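Side-chain contact in possible exported protein (Mycobacterium tuberculosis, PDB 3MAY), which binds heme and probably delivers it to the membrane proteins MmpL3 and MmpL11 as part of a heme-iron acquisition system: residues G23-S28 / S64-L69. Numbering follows the deposited sequence.
Sequences GDYLDS and SDLHAL
Tyr25 reaches from the C-terminal end of helix 8-27 to the side chains of Asp65, Leu66 and Leu69, joining two helices of this all-helical, haemophore-type heme-binding domain. The two helical segments run nearly antiparallel, at 157°, with their axes no closer than 11.3 Å, a separation spanned by the Tyr25 side chain, which contributes about half of the buried surface. Along helix 60-69 the first partner is Asp65, whose OD2 accepts a hydrogen bond of 2.7 Å from Tyr25 OH. The bond uses the anti lone pair of OD2, the one turned away from OD1, and this oxygen lies at the ring edge, near the ring plane. Ring and carboxylate are turned almost perpendicular to each other, 84° apart. The same OD2 also forms a salt bridge with Lys61, one turn earlier on the helix, so a single carboxylate oxygen serves both the phenol and the ammonium group. Asp65 CB also packs 3.5 Å from Tyr25 CZ. Leu66 follows with a looser apolar contact, its CG 4.4 Å from Tyr25 CE2, and its side chain also touches Met36 of helix 30-41. One turn beyond Asp65, Leu69 packs against the base of the tyrosine rather than its hydroxyl end. Tyr25 is probably the axial ligand of the heme iron, and its ring also meets that of His29, a probable heme-binding residue. The hydrogen bond to Asp65 thus engages the hydroxyl of a likely heme ligand. With chi1 at 179°, Tyr25 extends its ring away from its own backbone N and across to helix 60-69, while at the ring's root Leu69 CD1 sits 3.6 Å from Tyr25 CB and 3.8 Å from Tyr25 CG.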
loop_
_atom_site.group_PDB
_atom_site.type_symbol
_atom_site.label_atom_id
_atom_site.label_comp_id
_atom_site.label_asym_id
_atom_site.label_seq_id
_atom_site.Cartn_x
_atom_site.Cartn_y
_atom_site.Cartn_z
ATOM N N GLY C 23 5.835 -11.862 15.807
ATOM C CA GLY C 23 6.572 -11.115 16.816
ATOM C C GLY C 23 7.574 -12.032 17.530
ATOM O O GLY C 23 8.739 -11.662 17.720
ATOM N N ASP C 24 7.140 -13.230 17.933
ATOM C CA ASP C 24 8.066 -14.207 18.495
ATOM C C ASP C 24 9.247 -14.535 17.554
ATOM O O ASP C 24 10.391 -14.604 18.000
ATOM C CB ASP C 24 7.310 -15.498 18.829
ATOM C CG ASP C 24 6.332 -15.332 19.955
ATOM O OD1 ASP C 24 6.429 -14.367 20.729
ATOM O OD2 ASP C 24 5.455 -16.182 20.082
ATOM N N TYR C 25 9.002 -14.677 16.248
ATOM C CA TYR C 25 10.057 -15.012 15.312
ATOM C C TYR C 25 11.058 -13.892 15.218
ATOM O O TYR C 25 12.251 -14.132 15.233
ATOM C CB TYR C 25 9.469 -15.253 13.943
ATOM C CG TYR C 25 10.477 -15.585 12.888
ATOM C CD1 TYR C 25 11.037 -16.841 12.830
ATOM C CD2 TYR C 25 10.874 -14.655 11.928
ATOM C CE1 TYR C 25 11.964 -17.167 11.851
ATOM C CE2 TYR C 25 11.856 -14.983 10.918
ATOM C CZ TYR C 25 12.385 -16.260 10.896
ATOM O OH TYR C 25 13.354 -16.712 9.944
ATOM N N LEU C 26 10.594 -12.650 15.136
ATOM C CA LEU C 26 11.519 -11.491 15.000
ATOM C C LEU C 26 12.240 -11.319 16.300
ATOM O O LEU C 26 13.434 -10.981 16.363
ATOM C CB LEU C 26 10.730 -10.218 14.775
ATOM C CG LEU C 26 10.054 -10.158 13.463
ATOM C CD1 LEU C 26 9.276 -8.807 13.375
ATOM C CD2 LEU C 26 11.142 -10.229 12.351
ATOM N N ASP C 27 11.516 -11.564 17.366
ATOM C CA ASP C 27 12.149 -11.383 18.633
ATOM C C ASP C 27 13.301 -12.366 18.773
ATOM O O ASP C 27 14.296 -12.138 19.469
ATOM C CB ASP C 27 11.160 -11.689 19.706
ATOM C CG ASP C 27 11.606 -11.191 20.889
ATOM O OD1 ASP C 27 12.267 -11.993 21.612
ATOM O OD2 ASP C 27 11.505 -9.939 20.964
ATOM N N SER C 28 13.126 -13.503 18.094
ATOM C CA SER C 28 14.132 -14.457 18.171
ATOM C C SER C 28 15.112 -14.411 17.027
ATOM O O SER C 28 16.023 -15.222 17.003
ATOM C CB SER C 28 13.506 -15.809 18.261
ATOM O OG SER C 28 13.925 -16.446 17.117
ATOM N N SER C 64 11.415 -18.449 3.659
ATOM C CA SER C 64 10.716 -19.701 3.876
ATOM C C SER C 64 10.006 -19.765 5.267
ATOM O O SER C 64 8.902 -20.310 5.379
ATOM C CB SER C 64 11.736 -20.803 3.637
ATOM O OG SER C 64 11.437 -21.938 4.365
ATOM N N ASP C 65 10.621 -19.172 6.307
ATOM C CA ASP C 65 10.003 -19.131 7.669
ATOM C C ASP C 65 8.825 -18.160 7.687
ATOM O O ASP C 65 7.775 -18.427 8.222
ATOM C CB ASP C 65 11.026 -18.686 8.741
ATOM C CG ASP C 65 12.002 -19.781 9.142
ATOM O OD1 ASP C 65 11.808 -20.997 8.819
ATOM O OD2 ASP C 65 13.006 -19.405 9.799
ATOM N N LEU C 66 9.041 -17.006 7.094
ATOM C CA LEU C 66 8.008 -16.021 7.004
ATOM C C LEU C 66 6.812 -16.605 6.298
ATOM O O LEU C 66 5.716 -16.614 6.866
ATOM C CB LEU C 66 8.537 -14.735 6.379
ATOM C CG LEU C 66 9.370 -13.962 7.428
ATOM C CD1 LEU C 66 10.447 -13.065 6.843
ATOM C CD2 LEU C 66 8.463 -13.145 8.349
ATOM N N HIS C 67 7.033 -17.195 5.121
ATOM C CA HIS C 67 5.999 -18.003 4.454
ATOM C C HIS C 67 5.259 -18.989 5.382
ATOM O O HIS C 67 4.040 -19.058 5.354
ATOM C CB HIS C 67 6.586 -18.769 3.260
ATOM C CG HIS C 67 5.549 -19.442 2.421
ATOM N ND1 HIS C 67 4.735 -18.742 1.549
ATOM C CD2 HIS C 67 5.158 -20.735 2.346
ATOM C CE1 HIS C 67 3.900 -19.585 0.963
ATOM N NE2 HIS C 67 4.131 -20.801 1.432
ATOM N N ALA C 68 5.973 -19.739 6.218
ATOM C CA ALA C 68 5.301 -20.668 7.115
ATOM C C ALA C 68 4.472 -19.998 8.199
ATOM O O ALA C 68 3.412 -20.507 8.566
ATOM C CB ALA C 68 6.294 -21.629 7.740
ATOM N N LEU C 69 4.976 -18.911 8.775
ATOM C CA LEU C 69 4.222 -18.218 9.849
ATOM C C LEU C 69 2.851 -17.745 9.351
ATOM O O LEU C 69 1.898 -17.791 10.118
ATOM C CB LEU C 69 4.987 -17.011 10.379
ATOM C CG LEU C 69 5.994 -17.539 11.354
ATOM C CD1 LEU C 69 6.927 -16.471 11.765
ATOM C CD2 LEU C 69 5.243 -18.178 12.569
#